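Probable CoA-transferase alpha subunit (Rhodococcus jostii, PDB 6COJ) probably acts on coenzyme A thioesters, and here binds a spirolactone CoA thioester jointly with the chain of a second protein. Local coordinates at residues Y97-A102 with R269-S274; G68-G73 with V89-A94; A53-D58 with L75-K80; G42-P47 with F254-D259. The protein carries 1 engineered substitution. All coordinates share one frame; numbering follows the deposited sequence. Where two conformers were deposited one is given.

Interaction 1. Residues Y97-A102 with R269-S274; sequences YDPWFA and RHYAES. With F8G (S-{(3R,5R,9R)-1-[(2R,3S,4R,5R)-5-(6-amino-9H-purin-9-yl)-4-hydroxy-3-(phosphonooxy)tetrahydrofuran-2-yl]-3,5,9-trihydroxy-8,8-dimethyl-3,5-dioxido-10,14-dioxo-2,4,6-trioxa-11,15-diaza-3lambda~5~,5lambda~5~-diphosphaheptadecan-17-yl} (5R,10R)-7-hydroxy-10-methyl-2-oxo-1-oxaspiro[4.5]dec-6-ene-6-carbothioate (non-preferred name)), chain E.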
# COMPACT_ATOMS: atom_id res chain seq x y z
N TYR A 97 -29.74 -1.55 -3.85
CA TYR A 97 -29.77 -0.62 -2.74
C TYR A 97 -30.23 -1.37 -1.49
O TYR A 97 -31.13 -2.20 -1.56
CB TYR A 97 -30.72 0.53 -3.05
CG TYR A 97 -30.46 1.17 -4.41
CD1 TYR A 97 -29.17 1.39 -4.87
CD2 TYR A 97 -31.52 1.52 -5.24
CE1 TYR A 97 -28.94 1.96 -6.12
CE2 TYR A 97 -31.30 2.08 -6.48
CZ TYR A 97 -30.01 2.30 -6.92
OH TYR A 97 -29.80 2.87 -8.16
N ASP A 98 -29.57 -1.12 -0.37
CA ASP A 98 -30.02 -1.75 0.87
C ASP A 98 -31.25 -1.02 1.39
O ASP A 98 -31.19 0.19 1.61
CB ASP A 98 -28.93 -1.76 1.93
CG ASP A 98 -29.40 -2.46 3.20
OD1 ASP A 98 -30.13 -1.83 3.99
OD2 ASP A 98 -29.09 -3.65 3.40
N PRO A 99 -32.37 -1.72 1.60
CA PRO A 99 -33.62 -1.02 1.94
C PRO A 99 -33.64 -0.48 3.35
O PRO A 99 -34.38 0.47 3.62
CB PRO A 99 -34.68 -2.11 1.75
CG PRO A 99 -33.94 -3.40 2.03
CD PRO A 99 -32.54 -3.18 1.47
N TRP A 100 -32.86 -1.05 4.27
CA TRP A 100 -32.83 -0.51 5.63
C TRP A 100 -31.97 0.74 5.72
O TRP A 100 -32.32 1.71 6.40
CB TRP A 100 -32.38 -1.56 6.63
CG TRP A 100 -33.49 -2.46 7.07
CD1 TRP A 100 -33.63 -3.80 6.81
CD2 TRP A 100 -34.65 -2.09 7.83
NE1 TRP A 100 -34.79 -4.28 7.37
CE2 TRP A 100 -35.43 -3.25 8.00
CE3 TRP A 100 -35.08 -0.88 8.39
CZ2 TRP A 100 -36.63 -3.24 8.72
CZ3 TRP A 100 -36.27 -0.87 9.09
CH2 TRP A 100 -37.03 -2.04 9.25
N PHE A 101 -30.82 0.74 5.04
CA PHE A 101 -30.07 1.98 4.90
C PHE A 101 -30.92 3.06 4.22
O PHE A 101 -30.95 4.21 4.67
CB PHE A 101 -28.79 1.70 4.12
CG PHE A 101 -28.00 2.93 3.78
CD1 PHE A 101 -27.35 3.65 4.78
CD2 PHE A 101 -27.91 3.38 2.48
CE1 PHE A 101 -26.62 4.78 4.47
CE2 PHE A 101 -27.18 4.52 2.16
CZ PHE A 101 -26.53 5.22 3.17
N ALA A 102 -31.64 2.69 3.16
CA ALA A 102 -32.49 3.67 2.48
C ALA A 102 -33.55 4.24 3.42
O ALA A 102 -33.80 5.45 3.42
CB ALA A 102 -33.16 3.04 1.26
N ARG A 269 -32.11 -11.85 -1.13
CA ARG A 269 -33.38 -11.37 -1.66
C ARG A 269 -34.48 -11.41 -0.60
O ARG A 269 -35.28 -10.48 -0.50
CB ARG A 269 -33.79 -12.15 -2.90
CG ARG A 269 -33.07 -11.70 -4.15
CD ARG A 269 -33.68 -12.28 -5.41
NE ARG A 269 -33.58 -13.73 -5.48
CZ ARG A 269 -32.58 -14.37 -6.08
NH1 ARG A 269 -31.58 -13.70 -6.63
NH2 ARG A 269 -32.58 -15.69 -6.10
N HIS A 270 -34.51 -12.48 0.20
CA HIS A 270 -35.52 -12.59 1.26
C HIS A 270 -35.32 -11.52 2.33
O HIS A 270 -36.29 -10.93 2.81
CB HIS A 270 -35.48 -13.99 1.87
CG HIS A 270 -36.50 -14.21 2.94
ND1 HIS A 270 -37.86 -14.22 2.69
CD2 HIS A 270 -36.37 -14.43 4.27
CE1 HIS A 270 -38.51 -14.44 3.81
NE2 HIS A 270 -37.63 -14.56 4.79
N TYR A 271 -34.06 -11.26 2.71
CA TYR A 271 -33.77 -10.17 3.63
C TYR A 271 -34.31 -8.84 3.09
O TYR A 271 -35.01 -8.11 3.80
CB TYR A 271 -32.25 -10.09 3.87
CG TYR A 271 -31.75 -8.72 4.26
CD1 TYR A 271 -31.91 -8.23 5.55
CD2 TYR A 271 -31.12 -7.89 3.32
CE1 TYR A 271 -31.45 -6.97 5.91
CE2 TYR A 271 -30.67 -6.63 3.67
CZ TYR A 271 -30.84 -6.17 4.96
OH TYR A 271 -30.38 -4.92 5.32
N ALA A 272 -34.01 -8.54 1.82
CA ALA A 272 -34.40 -7.25 1.26
C ALA A 272 -35.92 -7.12 1.15
O ALA A 272 -36.49 -6.09 1.52
CB ALA A 272 -33.74 -7.06 -0.11
N GLU A 273 -36.59 -8.17 0.67
CA GLU A 273 -38.04 -8.13 0.56
C GLU A 273 -38.71 -8.12 1.93
O GLU A 273 -39.82 -7.58 2.06
CB GLU A 273 -38.55 -9.30 -0.28
CG GLU A 273 -38.38 -9.10 -1.78
CD GLU A 273 -38.11 -10.40 -2.51
OE1 GLU A 273 -38.27 -11.47 -1.89
OE2 GLU A 273 -37.75 -10.34 -3.70
N SER A 274 -38.07 -8.68 2.95
CA SER A 274 -38.68 -8.66 4.27
C SER A 274 -38.67 -7.27 4.90
O SER A 274 -39.45 -7.01 5.82
CB SER A 274 -38.01 -9.69 5.19
OG SER A 274 -38.30 -11.01 4.75
C4 F8G E . -37.48 9.84 -7.50
C5 F8G E . -36.99 11.21 -7.71
C6 F8G E . -37.05 12.16 -6.57
C8 F8G E . -36.77 10.05 -9.55
N1 F8G E . -37.55 11.74 -5.39
N3 F8G E . -37.98 9.47 -6.29
C1' F8G E . -37.69 7.78 -8.84
C2 F8G E . -38.05 10.38 -5.14
C2' F8G E . -38.29 7.44 -10.19
C3' F8G E . -37.88 6.00 -10.34
C4' F8G E . -36.49 5.98 -9.75
C5' F8G E . -35.47 6.28 -10.83
CAA F8G E . -13.52 2.97 -9.27
CAB F8G E . -14.95 2.93 -9.75
CAC F8G E . -15.96 2.42 -9.01
CAD F8G E . -15.68 1.53 -7.81
CAE F8G E . -14.19 1.26 -7.65
CAF F8G E . -13.39 2.54 -7.82
CAG F8G E . -17.35 2.78 -9.32
CAI F8G E . -13.84 0.63 -6.31
CAK F8G E . -16.46 0.20 -7.79
CAL F8G E . -17.44 0.21 -6.61
CAM F8G E . -17.19 1.57 -6.00
CAQ F8G E . -19.57 3.88 -10.46
CAR F8G E . -20.24 2.65 -11.05
CAT F8G E . -22.50 3.17 -11.72
CAU F8G E . -23.96 2.88 -11.45
CAV F8G E . -24.91 3.91 -12.06
CAX F8G E . -26.95 2.82 -12.72
CAY F8G E . -28.40 2.53 -12.46
CAZ F8G E . -29.33 3.35 -13.37
CBA F8G E . -30.77 3.16 -12.92
CBM F8G E . -28.97 4.82 -13.26
CBN F8G E . -29.23 2.90 -14.83
N6 F8G E . -36.61 13.43 -6.71
N7 F8G E . -36.57 11.27 -8.99
N9 F8G E . -37.33 9.21 -8.65
NAS F8G E . -21.67 2.65 -10.83
NAW F8G E . -26.30 3.55 -11.82
O2' F8G E . -39.72 7.59 -10.20
O3' F8G E . -38.66 5.18 -9.48
O4' F8G E . -36.48 7.03 -8.78
O5' F8G E . -35.48 5.20 -11.77
OAH F8G E . -15.14 3.37 -10.86
OAJ F8G E . -18.25 2.37 -8.59
OAN F8G E . -17.77 2.09 -5.07
OAO F8G E . -16.11 2.25 -6.66
OBB F8G E . -30.81 3.53 -11.55
OBD F8G E . -33.12 4.60 -11.10
OBJ F8G E . -22.11 3.81 -12.69
OBK F8G E . -26.38 2.39 -13.71
OBL F8G E . -28.67 1.13 -12.64
OBO F8G E . -31.83 3.58 -9.26
OBP F8G E . -32.79 2.01 -10.96
OBQ F8G E . -34.17 3.52 -13.20
OBR F8G E . -33.56 5.95 -13.21
OCI F8G E . -40.45 3.46 -9.01
OCJ F8G E . -40.88 5.32 -10.60
OCK F8G E . -39.31 3.48 -11.22
PBC F8G E . -32.17 3.36 -10.71
PBE F8G E . -34.06 4.79 -12.39
PCH F8G E . -39.86 4.32 -10.10
SAP F8G E . -17.82 3.74 -10.61
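Y271 and D98 join through one short hydrogen bond at the N-terminus of helix 99-106, where D98 is the N-cap residue. The hydroxyl of Y271 donates to D98 OD2, on the syn lone pair, with OH and OD2 2.6 Å apart. The acceptor lies at the edge of the phenol ring and near its plane, the carboxylate plane turned 43° from it. The other carboxylate oxygen faces the helix: F101 N donates to D98 OD1 at 2.9 Å on the anti lone pair, and W100 N adds a weak bond. CG of D98 lies anti to its backbone N (chi1 -178°), which swings the carboxylate beside its own carbonyl carbon, where OD1 meets these N-H groups and OD2 is left for Y271. W100 closes on the same hydroxyl, its CD1 lying 3.7 Å from Y271 OH. Beside it, P99 CG rests 4.2 Å from A272 CB. Farther out, W281 meets W100 edge-to-face, and F254 meets the Y271 ring. One residue before the cap, Y97 OH bonds to phosphate oxygen OBO of F8G; 2.4 Å is shorter than a normal hydrogen bond and the exact length doubtful, but OBO lies at the Y97 ring edge, near its plane.

Interaction 2. Residues G68-G73 with V89-A94; sequences GGPDLG and VSLDSA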
# COMPACT_ATOMS: atom_id res chain seq x y z
N GLY A 68 -20.26 -0.02 2.65
CA GLY A 68 -21.49 -0.55 3.24
C GLY A 68 -22.20 -1.61 2.41
O GLY A 68 -22.23 -1.58 1.18
N GLY A 69 -22.84 -2.52 3.14
CA GLY A 69 -23.72 -3.52 2.58
C GLY A 69 -24.80 -3.87 3.59
O GLY A 69 -25.30 -3.00 4.32
N PRO A 70 -25.19 -5.14 3.65
CA PRO A 70 -26.25 -5.55 4.60
C PRO A 70 -25.82 -5.47 6.06
O PRO A 70 -26.69 -5.54 6.94
CB PRO A 70 -26.56 -6.99 4.19
CG PRO A 70 -25.25 -7.49 3.57
CD PRO A 70 -24.69 -6.28 2.86
N ASP A 71 -24.52 -5.35 6.33
CA ASP A 71 -24.06 -5.04 7.68
C ASP A 71 -24.66 -3.73 8.16
O ASP A 71 -25.27 -3.65 9.24
CB ASP A 71 -22.53 -4.98 7.72
CG ASP A 71 -21.92 -3.97 6.73
OD1 ASP A 71 -22.42 -3.82 5.60
OD2 ASP A 71 -20.91 -3.33 7.11
N LEU A 72 -24.52 -2.68 7.35
CA LEU A 72 -25.07 -1.38 7.71
C LEU A 72 -26.59 -1.41 7.70
O LEU A 72 -27.23 -0.80 8.57
CB LEU A 72 -24.53 -0.32 6.74
CG LEU A 72 -24.89 1.13 7.05
CD1 LEU A 72 -24.46 1.51 8.46
CD2 LEU A 72 -24.25 2.06 6.02
N GLY A 73 -27.19 -2.14 6.76
CA GLY A 73 -28.64 -2.27 6.75
C GLY A 73 -29.17 -2.88 8.03
O GLY A 73 -30.11 -2.36 8.64
N VAL A 89 -23.11 2.27 -0.31
CA VAL A 89 -23.85 1.17 0.30
C VAL A 89 -24.46 0.36 -0.83
O VAL A 89 -25.21 0.91 -1.65
CB VAL A 89 -24.94 1.64 1.28
CG1 VAL A 89 -25.65 0.42 1.89
CG2 VAL A 89 -24.32 2.51 2.38
N SER A 90 -24.12 -0.93 -0.91
CA SER A 90 -24.62 -1.75 -2.00
C SER A 90 -24.78 -3.19 -1.54
O SER A 90 -23.96 -3.69 -0.75
CB SER A 90 -23.65 -1.73 -3.19
OG SER A 90 -24.17 -2.52 -4.26
N LEU A 91 -25.83 -3.84 -2.03
CA LEU A 91 -26.01 -5.27 -1.87
C LEU A 91 -25.33 -6.08 -2.97
O LEU A 91 -25.36 -7.31 -2.92
CB LEU A 91 -27.50 -5.62 -1.79
CG LEU A 91 -28.28 -5.00 -0.62
CD1 LEU A 91 -29.74 -5.43 -0.65
CD2 LEU A 91 -27.65 -5.38 0.72
N ASP A 92 -24.75 -5.42 -3.98
CA ASP A 92 -24.01 -6.04 -5.08
C ASP A 92 -24.89 -6.78 -6.09
O ASP A 92 -24.57 -6.81 -7.28
CB ASP A 92 -22.85 -6.90 -4.57
CG ASP A 92 -21.65 -6.07 -4.17
OD1 ASP A 92 -21.29 -5.14 -4.93
OD2 ASP A 92 -21.07 -6.32 -3.09
N SER A 93 -25.99 -7.37 -5.63
CA SER A 93 -27.00 -7.95 -6.49
C SER A 93 -28.30 -7.19 -6.30
O SER A 93 -28.47 -6.43 -5.34
CB SER A 93 -27.26 -9.42 -6.14
OG SER A 93 -26.08 -10.08 -5.72
N ALA A 94 -29.24 -7.40 -7.23
CA ALA A 94 -30.56 -6.79 -7.12
C ALA A 94 -31.16 -7.14 -5.76
O ALA A 94 -31.03 -8.27 -5.31
CB ALA A 94 -31.45 -7.28 -8.25
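L72 and V89 meet methyl to methyl, their side chains crossing at about a right angle, with L72 CD2 3.7 Å from V89 CG2. Both are set up by their first torsions: L72 has CG anti to its backbone N (chi1 -174°), and V89 has CG1 in that place, which leaves CG2 beside the N and facing the leucine. Across the contact P70 and L91 cross obliquely, L91 CD2 lying 3.8 Å from P70 CD. Between the two apolar pairs runs a parallel bridge of G68 with V89, whose CA atoms are 4.1 Å apart. One of its hydrogen bonds, S90 N to G68 O at 2.9 Å, is nearly straight (164°), although the donor sits 40° above the carbonyl plane; G68 also bonds to the backbone of F88. A CB on G68 would stand only 2.9 Å from V89 CG2. G69, the N-cap of helix 70-77, sends its CA-H to S90 O. Within each segment a side chain accepts a backbone N-H: D71 OD1 takes G69 N, and S90 OG takes D92 N in an ST turn. The contact thus joins the start of helix 70-77 to the loop after strand 88-89 in the Rossmann-like domain, with the S90 side chain about 7 Å from F8G. Chemically, backbone bonds set the register, apolar contacts fill both flanks, and the buried D71 carboxylate, paired with K46, is probably stabilised as an anion.

Interaction 3. Residues A53-D58 with L75-K80; sequences ALLRSD and LCSAGK
K80 reaches across from the end of one helix and delivers its ammonium to the carbonyl just past the C-terminus of helix 48-56, where NZ donates to S57 O at 2.9 Å. The donor stands 52° above the carbonyl plane, so it is not aligned with a lone pair. The chain runs extended through chi2 and chi3 and bends only at chi4 (-69°), a shape that lays CE over the helix end, 3.6 Å from L55 CA, before NZ turns to S57 O. V59 O, just beyond, is a second acceptor for NZ, and the positive charge would probably be favoured by the C-terminal end of helix 48-56. With an alanine here, S57 O and V59 O would probably be left without their common donor and a gap would open above L55. S57 adds its own closure, OG donating to L54 O at 2.7 Å and accepting from V59 N. Below this polar end lies a leucine cluster. L75 CD2 sits 3.8 Å from L55 CD1 and 4.0 Å from L54 CD1, and L55 CG meets A78 CB at the exposed border. Helix 70-77 itself ends in a Schellman motif, with K80 N bonded to L75 O, G79 N to C76 O, and G79 at positive phi. Helices 48-56 and 70-77 are the connections of two consecutive beta-alpha-beta units, linking neighbouring parallel strands 35-38, 62-65 and 81-86 of the Rossmann-like sheet.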
# COMPACT_ATOMS: atom_id res chain seq x y z
N ALA A 53 -24.57 -10.40 16.43
CA ALA A 53 -24.31 -10.31 17.86
C ALA A 53 -24.49 -8.88 18.36
O ALA A 53 -25.00 -8.66 19.47
CB ALA A 53 -22.92 -10.85 18.20
N LEU A 54 -24.10 -7.89 17.55
CA LEU A 54 -24.40 -6.50 17.88
C LEU A 54 -25.90 -6.27 18.01
O LEU A 54 -26.35 -5.58 18.94
CB LEU A 54 -23.82 -5.57 16.82
CG LEU A 54 -22.51 -4.89 17.18
CD1 LEU A 54 -21.95 -4.13 15.98
CD2 LEU A 54 -22.70 -3.95 18.36
N LEU A 55 -26.70 -6.83 17.09
CA LEU A 55 -28.15 -6.66 17.14
C LEU A 55 -28.74 -7.24 18.41
O LEU A 55 -29.69 -6.69 18.97
CB LEU A 55 -28.80 -7.29 15.91
CG LEU A 55 -29.22 -6.30 14.81
CD1 LEU A 55 -28.05 -5.45 14.36
CD2 LEU A 55 -29.84 -7.03 13.62
N ARG A 56 -28.20 -8.37 18.87
CA ARG A 56 -28.69 -8.99 20.10
C ARG A 56 -28.36 -8.14 21.32
O ARG A 56 -29.07 -8.20 22.32
CB ARG A 56 -28.07 -10.38 20.27
CG ARG A 56 -28.56 -11.41 19.28
CD ARG A 56 -28.20 -12.81 19.73
NE ARG A 56 -26.76 -13.04 19.83
CZ ARG A 56 -25.99 -13.43 18.81
NH1 ARG A 56 -26.53 -13.63 17.62
NH2 ARG A 56 -24.70 -13.62 18.99
N SER A 57 -27.28 -7.36 21.25
CA SER A 57 -26.79 -6.55 22.36
C SER A 57 -27.56 -5.24 22.45
O SER A 57 -28.38 -4.90 21.60
CB SER A 57 -25.30 -6.24 22.19
OG SER A 57 -25.09 -5.14 21.30
N ASP A 58 -27.27 -4.48 23.51
CA ASP A 58 -27.80 -3.14 23.67
C ASP A 58 -26.84 -2.05 23.20
O ASP A 58 -27.09 -0.87 23.45
CB ASP A 58 -28.23 -2.88 25.13
CG ASP A 58 -27.06 -2.89 26.10
OD1 ASP A 58 -25.92 -3.17 25.70
OD2 ASP A 58 -27.31 -2.62 27.30
N LEU A 75 -27.74 -2.98 10.99
CA LEU A 75 -27.57 -2.04 12.09
C LEU A 75 -28.62 -0.94 12.05
O LEU A 75 -29.14 -0.53 13.09
CB LEU A 75 -26.15 -1.47 12.06
CG LEU A 75 -25.06 -2.50 12.39
CD1 LEU A 75 -23.68 -1.89 12.13
CD2 LEU A 75 -25.17 -2.99 13.83
N CYS A 76 -28.96 -0.46 10.85
CA CYS A 76 -30.00 0.56 10.72
C CYS A 76 -31.36 0.01 11.12
O CYS A 76 -32.17 0.74 11.70
CB CYS A 76 -30.04 1.10 9.30
SG CYS A 76 -28.67 2.21 8.89
N SER A 77 -31.63 -1.26 10.79
CA SER A 77 -32.91 -1.84 11.17
C SER A 77 -33.12 -1.84 12.68
O SER A 77 -34.27 -1.85 13.14
CB SER A 77 -33.06 -3.27 10.62
OG SER A 77 -32.36 -4.23 11.40
N ALA A 78 -32.04 -1.81 13.46
CA ALA A 78 -32.14 -1.80 14.91
C ALA A 78 -31.87 -0.43 15.51
O ALA A 78 -31.73 -0.31 16.73
CB ALA A 78 -31.18 -2.85 15.51
N GLY A 79 -31.81 0.60 14.66
CA GLY A 79 -31.59 1.96 15.14
C GLY A 79 -30.26 2.16 15.82
O GLY A 79 -30.15 3.02 16.72
N LYS A 80 -29.24 1.40 15.45
CA LYS A 80 -27.97 1.43 16.16
C LYS A 80 -26.97 2.43 15.60
O LYS A 80 -25.89 2.58 16.18
CB LYS A 80 -27.35 0.03 16.23
CG LYS A 80 -28.07 -0.88 17.22
CD LYS A 80 -27.54 -2.29 17.15
CE LYS A 80 -28.26 -3.20 18.11
NZ LYS A 80 -27.97 -2.89 19.54

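Interaction 4. Residues G42-P47 with F254-D259; sequences GSRRKP and FTLAGD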
# COMPACT_ATOMS: atom_id res chain seq x y z
N GLY A 42 -19.45 -4.08 0.57
CA GLY A 42 -20.76 -4.36 0.02
C GLY A 42 -21.31 -5.66 0.59
O GLY A 42 -21.32 -5.86 1.81
N SER A 43 -21.75 -6.56 -0.28
CA SER A 43 -22.20 -7.89 0.15
C SER A 43 -21.10 -8.93 -0.02
O SER A 43 -21.29 -10.01 -0.61
CB SER A 43 -23.49 -8.28 -0.56
OG SER A 43 -24.03 -9.48 -0.05
N ARG A 44 -19.91 -8.62 0.51
CA ARG A 44 -18.73 -9.46 0.33
C ARG A 44 -17.96 -9.55 1.65
O ARG A 44 -17.49 -8.53 2.17
CB ARG A 44 -17.81 -8.93 -0.78
CG ARG A 44 -18.55 -8.59 -2.07
CD ARG A 44 -17.65 -7.93 -3.11
NE ARG A 44 -18.44 -7.24 -4.13
CZ ARG A 44 -18.15 -7.19 -5.42
NH1 ARG A 44 -17.09 -7.83 -5.92
NH2 ARG A 44 -18.96 -6.52 -6.24
N ARG A 45 -17.84 -10.77 2.15
CA ARG A 45 -17.08 -11.12 3.36
C ARG A 45 -17.31 -10.14 4.50
O ARG A 45 -16.38 -9.67 5.17
CB ARG A 45 -15.59 -11.36 3.09
CG ARG A 45 -15.03 -12.45 4.01
CD ARG A 45 -13.54 -12.75 3.75
NE ARG A 45 -12.74 -11.57 4.08
CZ ARG A 45 -11.92 -10.93 3.24
NH1 ARG A 45 -11.71 -11.37 2.00
NH2 ARG A 45 -11.31 -9.84 3.68
N LYS A 46 -18.59 -9.85 4.76
CA LYS A 46 -18.93 -9.05 5.91
C LYS A 46 -18.92 -9.91 7.16
O LYS A 46 -19.26 -11.10 7.10
CB LYS A 46 -20.32 -8.46 5.72
CG LYS A 46 -20.32 -7.31 4.72
CD LYS A 46 -19.66 -6.10 5.32
CE LYS A 46 -19.58 -4.95 4.35
NZ LYS A 46 -18.99 -3.79 5.05
N PRO A 47 -18.54 -9.35 8.33
CA PRO A 47 -18.62 -10.10 9.60
C PRO A 47 -20.05 -10.14 10.12
O PRO A 47 -20.42 -9.53 11.13
CB PRO A 47 -17.68 -9.30 10.51
CG PRO A 47 -17.84 -7.89 10.03
CD PRO A 47 -17.96 -8.00 8.52
N PHE A 254 -25.15 -13.63 5.03
CA PHE A 254 -25.39 -14.10 3.67
C PHE A 254 -24.52 -13.46 2.59
O PHE A 254 -24.87 -13.52 1.41
CB PHE A 254 -26.87 -13.89 3.31
CG PHE A 254 -27.42 -12.55 3.74
CD1 PHE A 254 -27.27 -11.42 2.93
CD2 PHE A 254 -28.09 -12.41 4.95
CE1 PHE A 254 -27.79 -10.19 3.33
CE2 PHE A 254 -28.60 -11.18 5.36
CZ PHE A 254 -28.45 -10.07 4.55
N THR A 255 -23.39 -12.86 2.97
CA THR A 255 -22.47 -12.33 1.97
C THR A 255 -21.51 -13.42 1.49
O THR A 255 -21.42 -14.50 2.09
CB THR A 255 -21.70 -11.12 2.53
OG1 THR A 255 -20.80 -11.53 3.57
CG2 THR A 255 -22.70 -10.10 3.08
N LEU A 256 -20.81 -13.16 0.40
CA LEU A 256 -19.85 -14.15 -0.09
C LEU A 256 -18.59 -14.18 0.79
O LEU A 256 -18.35 -13.28 1.60
CB LEU A 256 -19.51 -13.93 -1.57
CG LEU A 256 -18.93 -12.59 -2.05
CD1 LEU A 256 -17.47 -12.42 -1.62
CD2 LEU A 256 -19.04 -12.49 -3.57
N ALA A 257 -17.77 -15.20 0.60
CA ALA A 257 -16.59 -15.34 1.47
C ALA A 257 -15.43 -16.00 0.73
O ALA A 257 -14.90 -17.02 1.15
CB ALA A 257 -16.94 -16.09 2.75
N GLY A 258 -15.01 -15.39 -0.37
CA GLY A 258 -13.85 -15.89 -1.08
C GLY A 258 -14.05 -17.32 -1.51
O GLY A 258 -15.10 -17.68 -2.05
N ASP A 259 -13.04 -18.16 -1.23
CA ASP A 259 -13.06 -19.58 -1.59
C ASP A 259 -14.02 -20.41 -0.75
O ASP A 259 -14.31 -21.55 -1.12
CB ASP A 259 -11.67 -20.19 -1.41
CG ASP A 259 -10.73 -19.87 -2.55
OD1 ASP A 259 -11.20 -19.37 -3.59
OD2 ASP A 259 -9.52 -20.14 -2.40
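T255 sits against S43 and K46 in the tight half of a contact between two loops, joined by a single beta bridge of R44 with L256. The loops follow strands 35-38 and 244-247 of the parallel sheet. T255 OG1 stands between its backbone N and carbonyl carbon (chi1 68°), which turns it to accept from K46 N at 3.0 Å while also hydrogen-bonding to A252 O. CG2 is thereby directed at S43, 3.5 Å from its OG, a hydroxyl that bonds to Q268; T255 CB lies 3.4 Å from S43 O. Replacing the threonine by a valine would probably leave K46 N and A252 O without their shared hydroxyl partner. The bridge is uneven: R45 N donates to L256 O at a short 2.6 Å, whereas L256 N reaches S43 O only weakly, at 3.3 Å. S43 O has a further donor in R263. On the partly exposed side the grip is aliphatic but still close. L256 and R44 lie side by side and point the same way, R44 CB 3.6 Å from L256 CD1, and the arginine runs on, extended, to bring NE to D92. The looser touch is a buried one. R45, bent at chi3, leads away to D203 and H183 O, and so meets this loop only near its root, with R45 CG 4.3 Å from A257 CB.

Interactions 1 and 2, centres about 8 Å apart, meet where F101 CE2 lies 3.5 Å from V89 CG2. Interactions 2 and 4, centres about 11 Å apart, are linked through D92, whose OD2 lies 2.9 Å from S43 N, a probable hydrogen bond. Interactions 1 and 4 have centres about 16 Å apart yet touch, Y271 CG lying 3.6 Å from F254 CZ. Interaction 3, at the C-terminal end of helix 70-77, touches interaction 1 through W100 CD2 and S77 CB, 3.4 Å apart, but has no contact with interaction 4, their nearest atoms being about 7 Å apart. Only interaction 1 touches F8G, through Y97; the side chains of S90 and R44 each stay about 7 Å from it.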